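Local coordinates for protein alpha-1,2-mannosidase (Trichoderma reesei, PDB 1HCU) that probably trims alpha-1,2-linked mannose residues from the high-mannose N-glycans of glycoproteins, using calcium as cofactor, at residues 340-350 and 416-425; 426-434 and 445-453. All blocks are in the same frame, centred on the assembly; numbering follows the deposited sequence.

Interaction 1 of 2, residues 340-350 and 416-425; sequences FGTYTQTASGI and EALSAIEDAC
Phe340, Tyr343 and Ile350 meet Ala417, Ala420 and Ile421 in an apolar contact that lays helix 326-344 and the loop after it against the C-terminal part of helix 408-425. The Phe340 ring turns its edge to the helix, with CE1 4.2 Å from Ala417 CB; Glu416 OE1 lies at the same edge, 3.9 Å from Phe340 CZ, the two side chains crossing at about a right angle. Tyr343 likewise brings its edge to Ile421 CD1, and its hydroxyl bonds to His307. Both helices belong to the (alpha/alpha)7 barrel of glycosyl hydrolase family 47, and the Tyr343 side chain lies about 7 Å from that of Glu393, a predicted active-site residue. Ala420 CB sits 3.4 Å from Gly349 O; a CB at Gly349 would be crowded by that methyl and pressed against the carbonyl oxygen of Ser348. Ile350 has CG1 beside its backbone N (chi1 -62°) and an extended end, which carries CD1 to 3.4 Å from Ala420 O, 3.7 Å from Ile421 CA and 3.8 Å from Ala424 CB. Cutting it back to an alanine would probably open a gap against Ala420 and Ile421 and uncover Ala424 CB. A water donates to both Ser348 O and Ala420 O.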
loop_
_atom_site.group_PDB
_atom_site.type_symbol
_atom_site.label_atom_id
_atom_site.label_comp_id
_atom_site.label_asym_id
_atom_site.label_seq_id
_atom_site.Cartn_x
_atom_site.Cartn_y
_atom_site.Cartn_z
ATOM N N PHE A 340 16.068 3.174 -1.746
ATOM C CA PHE A 340 16.161 4.116 -2.853
ATOM C C PHE A 340 17.417 3.793 -3.658
ATOM O O PHE A 340 17.488 4.074 -4.851
ATOM C CB PHE A 340 16.232 5.559 -2.367
ATOM C CG PHE A 340 16.422 6.545 -3.479
ATOM C CD1 PHE A 340 15.370 6.861 -4.335
ATOM C CD2 PHE A 340 17.670 7.105 -3.714
ATOM C CE1 PHE A 340 15.564 7.724 -5.413
ATOM C CE2 PHE A 340 17.876 7.962 -4.784
ATOM C CZ PHE A 340 16.819 8.276 -5.639
ATOM N N GLY A 341 18.400 3.190 -2.994
ATOM C CA GLY A 341 19.639 2.813 -3.655
ATOM C C GLY A 341 19.418 1.772 -4.745
ATOM O O GLY A 341 20.278 1.598 -5.615
ATOM N N THR A 342 18.285 1.067 -4.702
ATOM C CA THR A 342 17.990 0.059 -5.732
ATOM C C THR A 342 17.355 0.764 -6.932
ATOM O O THR A 342 17.191 0.182 -8.005
ATOM C CB THR A 342 17.029 -1.063 -5.225
ATOM O OG1 THR A 342 15.763 -0.495 -4.852
ATOM C CG2 THR A 342 17.638 -1.795 -4.031
ATOM N N TYR A 343 16.998 2.028 -6.725
ATOM C CA TYR A 343 16.411 2.861 -7.773
ATOM C C TYR A 343 17.565 3.569 -8.500
ATOM O O TYR A 343 17.775 3.391 -9.699
ATOM C CB TYR A 343 15.500 3.928 -7.150
ATOM C CG TYR A 343 14.013 3.647 -7.183
ATOM C CD1 TYR A 343 13.180 4.347 -8.056
ATOM C CD2 TYR A 343 13.430 2.707 -6.326
ATOM C CE1 TYR A 343 11.809 4.126 -8.079
ATOM C CE2 TYR A 343 12.056 2.475 -6.341
ATOM C CZ TYR A 343 11.249 3.189 -7.222
ATOM O OH TYR A 343 9.894 2.963 -7.266
ATOM N N THR A 344 18.308 4.356 -7.725
ATOM C CA THR A 344 19.429 5.170 -8.197
ATOM C C THR A 344 20.594 4.413 -8.840
ATOM O O THR A 344 21.372 5.002 -9.586
ATOM C CB THR A 344 19.989 6.048 -7.018
ATOM O OG1 THR A 344 20.882 7.045 -7.521
ATOM C CG2 THR A 344 20.742 5.182 -6.017
ATOM N N GLN A 345 20.716 3.116 -8.582
ATOM C CA GLN A 345 21.832 2.381 -9.164
ATOM C C GLN A 345 21.546 1.547 -10.415
ATOM O O GLN A 345 22.476 0.996 -11.015
ATOM C CB GLN A 345 22.510 1.534 -8.083
ATOM C CG GLN A 345 22.985 2.387 -6.911
ATOM C CD GLN A 345 23.803 1.615 -5.893
ATOM O OE1 GLN A 345 25.018 1.461 -6.041
ATOM N NE2 GLN A 345 23.134 1.114 -4.851
ATOM N N THR A 346 20.284 1.453 -10.828
ATOM C CA THR A 346 19.983 0.698 -12.041
ATOM C C THR A 346 20.212 1.623 -13.236
ATOM O O THR A 346 20.431 2.825 -13.067
ATOM C CB THR A 346 18.515 0.198 -12.087
ATOM O OG1 THR A 346 17.625 1.321 -12.143
ATOM C CG2 THR A 346 18.198 -0.648 -10.855
ATOM N N ALA A 347 20.152 1.067 -14.440
ATOM C CA ALA A 347 20.354 1.863 -15.639
ATOM C C ALA A 347 19.173 2.804 -15.858
ATOM O O ALA A 347 19.349 3.931 -16.312
ATOM C CB ALA A 347 20.547 0.951 -16.853
ATOM N N SER A 348 17.967 2.361 -15.522
ATOM C CA SER A 348 16.804 3.222 -15.712
ATOM C C SER A 348 16.577 4.180 -14.536
ATOM O O SER A 348 15.821 5.149 -14.655
ATOM C CB SER A 348 15.543 2.382 -15.915
ATOM O OG SER A 348 15.227 1.661 -14.737
ATOM N N GLY A 349 17.230 3.917 -13.411
ATOM C CA GLY A 349 17.029 4.761 -12.252
ATOM C C GLY A 349 15.753 4.356 -11.523
ATOM O O GLY A 349 15.287 5.068 -10.640
ATOM N N ILE A 350 15.193 3.205 -11.893
ATOM C CA ILE A 350 13.975 2.681 -11.275
ATOM C C ILE A 350 14.299 1.379 -10.530
ATOM O O ILE A 350 15.057 0.547 -11.034
ATOM C CB ILE A 350 12.879 2.404 -12.351
ATOM C CG1 ILE A 350 12.509 3.719 -13.051
ATOM C CG2 ILE A 350 11.639 1.770 -11.705
ATOM C CD1 ILE A 350 11.594 3.560 -14.257
ATOM N N GLU A 416 13.848 12.600 -8.252
ATOM C CA GLU A 416 14.670 11.764 -9.112
ATOM C C GLU A 416 13.900 10.482 -9.403
ATOM O O GLU A 416 13.988 9.940 -10.507
ATOM C CB GLU A 416 16.004 11.434 -8.438
ATOM C CG GLU A 416 16.977 12.601 -8.369
ATOM C CD GLU A 416 18.155 12.326 -7.444
ATOM O OE1 GLU A 416 18.656 11.178 -7.443
ATOM O OE2 GLU A 416 18.581 13.259 -6.724
ATOM N N ALA A 417 13.137 10.013 -8.413
ATOM C CA ALA A 417 12.339 8.797 -8.564
ATOM C C ALA A 417 11.185 9.011 -9.553
ATOM O O ALA A 417 11.023 8.218 -10.486
ATOM C CB ALA A 417 11.801 8.335 -7.202
ATOM N N LEU A 418 10.394 10.071 -9.364
ATOM C CA LEU A 418 9.286 10.344 -10.282
ATOM C C LEU A 418 9.829 10.528 -11.703
ATOM O O LEU A 418 9.310 9.931 -12.642
ATOM C CB LEU A 418 8.492 11.607 -9.881
ATOM C CG LEU A 418 7.389 11.973 -10.909
ATOM C CD1 LEU A 418 6.052 11.367 -10.506
ATOM C CD2 LEU A 418 7.254 13.474 -11.043
ATOM N N SER A 419 10.879 11.337 -11.854
ATOM C CA SER A 419 11.474 11.582 -13.173
ATOM C C SER A 419 11.911 10.304 -13.885
ATOM O O SER A 419 11.633 10.121 -15.076
ATOM C CB SER A 419 12.681 12.522 -13.060
ATOM O OG SER A 419 12.309 13.765 -12.504
ATOM N N ALA A 420 12.609 9.428 -13.168
ATOM C CA ALA A 420 13.056 8.172 -13.761
ATOM C C ALA A 420 11.841 7.360 -14.198
ATOM O O ALA A 420 11.819 6.786 -15.291
ATOM C CB ALA A 420 13.893 7.377 -12.768
ATOM N N ILE A 421 10.823 7.329 -13.346
ATOM C CA ILE A 421 9.598 6.595 -13.632
ATOM C C ILE A 421 8.885 7.086 -14.895
ATOM O O ILE A 421 8.544 6.287 -15.765
ATOM C CB ILE A 421 8.613 6.675 -12.438
ATOM C CG1 ILE A 421 9.167 5.873 -11.257
ATOM C CG2 ILE A 421 7.236 6.177 -12.856
ATOM C CD1 ILE A 421 8.342 5.992 -9.990
ATOM N N GLU A 422 8.655 8.390 -15.017
ATOM C CA GLU A 422 7.964 8.852 -16.210
ATOM C C GLU A 422 8.790 8.821 -17.485
ATOM O O GLU A 422 8.234 8.655 -18.570
ATOM C CB GLU A 422 7.348 10.242 -16.007
ATOM C CG GLU A 422 8.249 11.333 -15.500
ATOM C CD GLU A 422 7.501 12.658 -15.384
ATOM O OE1 GLU A 422 6.319 12.638 -14.970
ATOM O OE2 GLU A 422 8.089 13.718 -15.700
ATOM N N ASP A 423 10.107 8.950 -17.371
ATOM C CA ASP A 423 10.942 8.910 -18.565
ATOM C C ASP A 423 10.939 7.514 -19.195
ATOM O O ASP A 423 11.029 7.380 -20.414
ATOM C CB ASP A 423 12.388 9.328 -18.254
ATOM C CG ASP A 423 12.513 10.801 -17.889
ATOM O OD1 ASP A 423 11.773 11.631 -18.457
ATOM O OD2 ASP A 423 13.369 11.134 -17.046
ATOM N N ALA A 424 10.825 6.475 -18.371
ATOM C CA ALA A 424 10.826 5.113 -18.895
ATOM C C ALA A 424 9.431 4.502 -19.005
ATOM O O ALA A 424 9.171 3.704 -19.902
ATOM C CB ALA A 424 11.720 4.225 -18.040
ATOM N N CYS A 425 8.529 4.887 -18.107
ATOM C CA CYS A 425 7.180 4.338 -18.116
ATOM C C CYS A 425 6.187 5.078 -19.008
ATOM O O CYS A 425 5.093 4.576 -19.281
ATOM C CB CYS A 425 6.660 4.241 -16.685
ATOM S SG CYS A 425 7.630 3.108 -15.681
HETATM O O HOH W 1 14.341 6.412 -16.385
#

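Interaction 2 of 2, residues 426-434 and 445-453; sequences RAGSAYSSI and ASDDMESFW
Tyr431 turns one ring face to the indole of Trp453, but the two planes meet obliquely, at 47°, so that a corner of the indole rather than its whole surface does the touching: CZ2 comes to 3.8 Å from Tyr431 CG. Trp453 has CG anti to its backbone N (chi1 168°), which carries the indole across to the tyrosine from the first turn of helix 451-465; its NE1 bonds to Ser26 of helix 13-33. Met449 meets the hairpin beside this pair: a chain extended as far as SD sets the sulfur 3.7 Å from Ala430 CB and beside Tyr431 O, and only the terminal methyl turns aside. The hairpin's type II' turn runs from Ala427 to Ala430, and Ala427 CB rests on Ala445 CB.

Beyond it the contact turns polar. The Ser432 hydroxyl accepts from Asp448 N at 3.0 Å in a nearly straight bond (166°), while donating to Ser433 O in the carbonyl plane, on a lone pair. Ser446 N reaches the same oxygen at 2.8 Å from above that plane, flanking a lone beta bridge of Ile434 with Ala445, and Ser433 N bonds to Asp448 O at 3.0 Å. A water joins Ser433 OG to Glu450 N. The buried Ser432 hydroxyl thus has both a donor and an acceptor, and Ser433 O is held from two directions, which should fix the loop 445-450 firmly against the chain leaving the hairpin.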
loop_
_atom_site.group_PDB
_atom_site.type_symbol
_atom_site.label_atom_id
_atom_site.label_comp_id
_atom_site.label_asym_id
_atom_site.label_seq_id
_atom_site.Cartn_x
_atom_site.Cartn_y
_atom_site.Cartn_z
ATOM N N ARG A 426 6.566 6.269 -19.460
ATOM C CA ARG A 426 5.731 7.045 -20.366
ATOM C C ARG A 426 5.478 6.091 -21.539
ATOM O O ARG A 426 6.421 5.599 -22.150
ATOM C CB ARG A 426 6.515 8.281 -20.830
ATOM C CG ARG A 426 5.868 9.169 -21.889
ATOM C CD ARG A 426 4.715 9.997 -21.357
ATOM N NE ARG A 426 3.434 9.427 -21.748
ATOM C CZ ARG A 426 2.892 9.532 -22.957
ATOM N NH1 ARG A 426 3.508 10.202 -23.921
ATOM N NH2 ARG A 426 1.737 8.935 -23.210
ATOM N N ALA A 427 4.215 5.796 -21.830
ATOM C CA ALA A 427 3.886 4.883 -22.928
ATOM C C ALA A 427 2.492 5.124 -23.499
ATOM O O ALA A 427 1.540 5.377 -22.762
ATOM C CB ALA A 427 4.000 3.436 -22.453
ATOM N N GLY A 428 2.376 5.033 -24.819
ATOM C CA GLY A 428 1.090 5.237 -25.469
ATOM C C GLY A 428 0.350 6.467 -24.992
ATOM O O GLY A 428 0.882 7.564 -25.064
ATOM N N SER A 429 -0.868 6.288 -24.495
ATOM C CA SER A 429 -1.677 7.408 -24.027
ATOM C C SER A 429 -1.320 7.926 -22.630
ATOM O O SER A 429 -1.702 9.041 -22.271
ATOM C CB SER A 429 -3.163 7.030 -24.041
ATOM O OG SER A 429 -3.535 6.469 -25.288
ATOM N N ALA A 430 -0.603 7.125 -21.842
ATOM C CA ALA A 430 -0.229 7.545 -20.491
ATOM C C ALA A 430 1.065 6.910 -19.979
ATOM O O ALA A 430 2.150 7.209 -20.473
ATOM C CB ALA A 430 -1.374 7.251 -19.523
ATOM N N TYR A 431 0.938 6.044 -18.976
ATOM C CA TYR A 431 2.091 5.368 -18.385
ATOM C C TYR A 431 1.800 3.882 -18.233
ATOM O O TYR A 431 0.651 3.467 -18.078
ATOM C CB TYR A 431 2.446 5.991 -17.022
ATOM C CG TYR A 431 2.738 7.478 -17.093
ATOM C CD1 TYR A 431 1.702 8.412 -17.069
ATOM C CD2 TYR A 431 4.043 7.946 -17.265
ATOM C CE1 TYR A 431 1.955 9.777 -17.220
ATOM C CE2 TYR A 431 4.312 9.312 -17.421
ATOM C CZ TYR A 431 3.261 10.220 -17.401
ATOM O OH TYR A 431 3.506 11.565 -17.604
ATOM N N SER A 432 2.847 3.078 -18.260
ATOM C CA SER A 432 2.664 1.645 -18.176
ATOM C C SER A 432 3.791 0.923 -17.458
ATOM O O SER A 432 4.878 1.466 -17.266
ATOM C CB SER A 432 2.527 1.078 -19.596
ATOM O OG SER A 432 2.594 -0.335 -19.604
ATOM N N SER A 433 3.503 -0.311 -17.066
ATOM C CA SER A 433 4.472 -1.167 -16.405
ATOM C C SER A 433 5.559 -1.424 -17.434
ATOM O O SER A 433 5.287 -1.449 -18.636
ATOM C CB SER A 433 3.831 -2.502 -16.023
ATOM O OG SER A 433 2.622 -2.313 -15.316
ATOM N N ILE A 434 6.781 -1.624 -16.957
ATOM C CA ILE A 434 7.919 -1.877 -17.831
ATOM C C ILE A 434 8.578 -3.225 -17.548
ATOM O O ILE A 434 8.566 -3.710 -16.414
ATOM C CB ILE A 434 8.961 -0.757 -17.704
ATOM C CG1 ILE A 434 9.287 -0.508 -16.224
ATOM C CG2 ILE A 434 8.434 0.495 -18.377
ATOM C CD1 ILE A 434 10.428 0.463 -15.988
ATOM N N ALA A 445 7.397 -1.503 -22.545
ATOM C CA ALA A 445 6.175 -1.448 -21.743
ATOM C C ALA A 445 5.404 -2.752 -21.848
ATOM O O ALA A 445 5.375 -3.364 -22.912
ATOM C CB ALA A 445 5.297 -0.304 -22.229
ATOM N N SER A 446 4.777 -3.175 -20.753
ATOM C CA SER A 446 3.997 -4.415 -20.766
ATOM C C SER A 446 2.515 -4.114 -20.986
ATOM O O SER A 446 1.665 -4.989 -20.850
ATOM C CB SER A 446 4.208 -5.212 -19.470
ATOM O OG SER A 446 4.040 -4.418 -18.310
ATOM N N ASP A 447 2.229 -2.862 -21.330
ATOM C CA ASP A 447 0.874 -2.399 -21.620
ATOM C C ASP A 447 -0.140 -2.577 -20.487
ATOM O O ASP A 447 -1.101 -3.338 -20.603
ATOM C CB ASP A 447 0.379 -3.090 -22.896
ATOM C CG ASP A 447 -0.890 -2.468 -23.448
ATOM O OD1 ASP A 447 -1.041 -1.228 -23.362
ATOM O OD2 ASP A 447 -1.728 -3.223 -23.984
ATOM N N ASP A 448 0.073 -1.864 -19.387
ATOM C CA ASP A 448 -0.832 -1.943 -18.245
ATOM C C ASP A 448 -0.615 -0.774 -17.288
ATOM O O ASP A 448 0.510 -0.354 -17.045
ATOM C CB ASP A 448 -0.646 -3.269 -17.507
ATOM C CG ASP A 448 -1.502 -3.361 -16.255
ATOM O OD1 ASP A 448 -2.746 -3.262 -16.356
ATOM O OD2 ASP A 448 -0.925 -3.531 -15.161
ATOM N N MET A 449 -1.712 -0.243 -16.765
ATOM C CA MET A 449 -1.665 0.881 -15.842
ATOM C C MET A 449 -2.563 0.563 -14.646
ATOM O O MET A 449 -3.764 0.829 -14.661
ATOM C CB MET A 449 -2.127 2.158 -16.559
ATOM C CG MET A 449 -2.038 3.426 -15.722
ATOM S SD MET A 449 -2.047 4.964 -16.726
ATOM C CE MET A 449 -3.777 5.369 -16.730
ATOM N N GLU A 450 -1.962 -0.024 -13.618
ATOM C CA GLU A 450 -2.675 -0.408 -12.406
ATOM C C GLU A 450 -3.325 0.783 -11.711
ATOM O O GLU A 450 -2.817 1.905 -11.773
ATOM C CB GLU A 450 -1.713 -1.104 -11.451
ATOM C CG GLU A 450 -1.187 -2.419 -11.984
ATOM C CD GLU A 450 -2.175 -3.550 -11.819
ATOM O OE1 GLU A 450 -1.959 -4.617 -12.430
ATOM O OE2 GLU A 450 -3.163 -3.379 -11.069
ATOM N N SER A 451 -4.438 0.525 -11.031
ATOM C CA SER A 451 -5.157 1.588 -10.341
ATOM C C SER A 451 -4.334 2.283 -9.246
ATOM O O SER A 451 -4.484 3.489 -9.038
ATOM C CB SER A 451 -6.479 1.050 -9.763
ATOM O OG SER A 451 -6.267 0.155 -8.687
ATOM N N PHE A 452 -3.467 1.546 -8.550
ATOM C CA PHE A 452 -2.667 2.178 -7.501
ATOM C C PHE A 452 -1.722 3.264 -8.051
ATOM O O PHE A 452 -1.120 4.025 -7.295
ATOM C CB PHE A 452 -1.901 1.125 -6.679
ATOM C CG PHE A 452 -1.120 0.137 -7.504
ATOM C CD1 PHE A 452 -0.039 0.552 -8.262
ATOM C CD2 PHE A 452 -1.449 -1.219 -7.487
ATOM C CE1 PHE A 452 0.713 -0.358 -8.992
ATOM C CE2 PHE A 452 -0.702 -2.142 -8.217
ATOM C CZ PHE A 452 0.385 -1.710 -8.971
ATOM N N TRP A 453 -1.597 3.338 -9.373
ATOM C CA TRP A 453 -0.776 4.382 -9.976
ATOM C C TRP A 453 -1.509 5.680 -9.619
ATOM O O TRP A 453 -0.896 6.648 -9.170
ATOM C CB TRP A 453 -0.711 4.187 -11.488
ATOM C CG TRP A 453 -0.140 5.341 -12.267
ATOM C CD1 TRP A 453 -0.762 6.030 -13.267
ATOM C CD2 TRP A 453 1.182 5.896 -12.162
ATOM N NE1 TRP A 453 0.087 6.975 -13.795
ATOM C CE2 TRP A 453 1.285 6.914 -13.136
ATOM C CE3 TRP A 453 2.287 5.628 -11.343
ATOM C CZ2 TRP A 453 2.450 7.666 -13.317
ATOM C CZ3 TRP A 453 3.446 6.375 -11.520
ATOM C CH2 TRP A 453 3.518 7.385 -12.503
HETATM O O HOH W 2 0.778 -0.893 -13.695
HETATM O O HOH W 3 5.695 -5.349 -16.545
#

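Read from the N terminus, the two contacts come in series, neither nested nor crossed. Interaction 1 closes a span of 65 residues, much of it helical, which holds two predicted active-site residues, Glu353 and Glu393, and ties helix 326-344 to helix 408-425. That helix runs straight into the hairpin with which interaction 2 begins; interaction 2 then closes a loop of only 10 residues and delivers the chain to helix 451-465. Although their centres lie 15 Å apart, the contacts touch: Cys425 O and Ser432 N are 2.9 Å apart in a probable hydrogen bond, and Ile350 CD1 packs on Ile434 CD1, so the loop after helix 326-344 and the chain leaving the hairpin meet beside the end of helix 408-425.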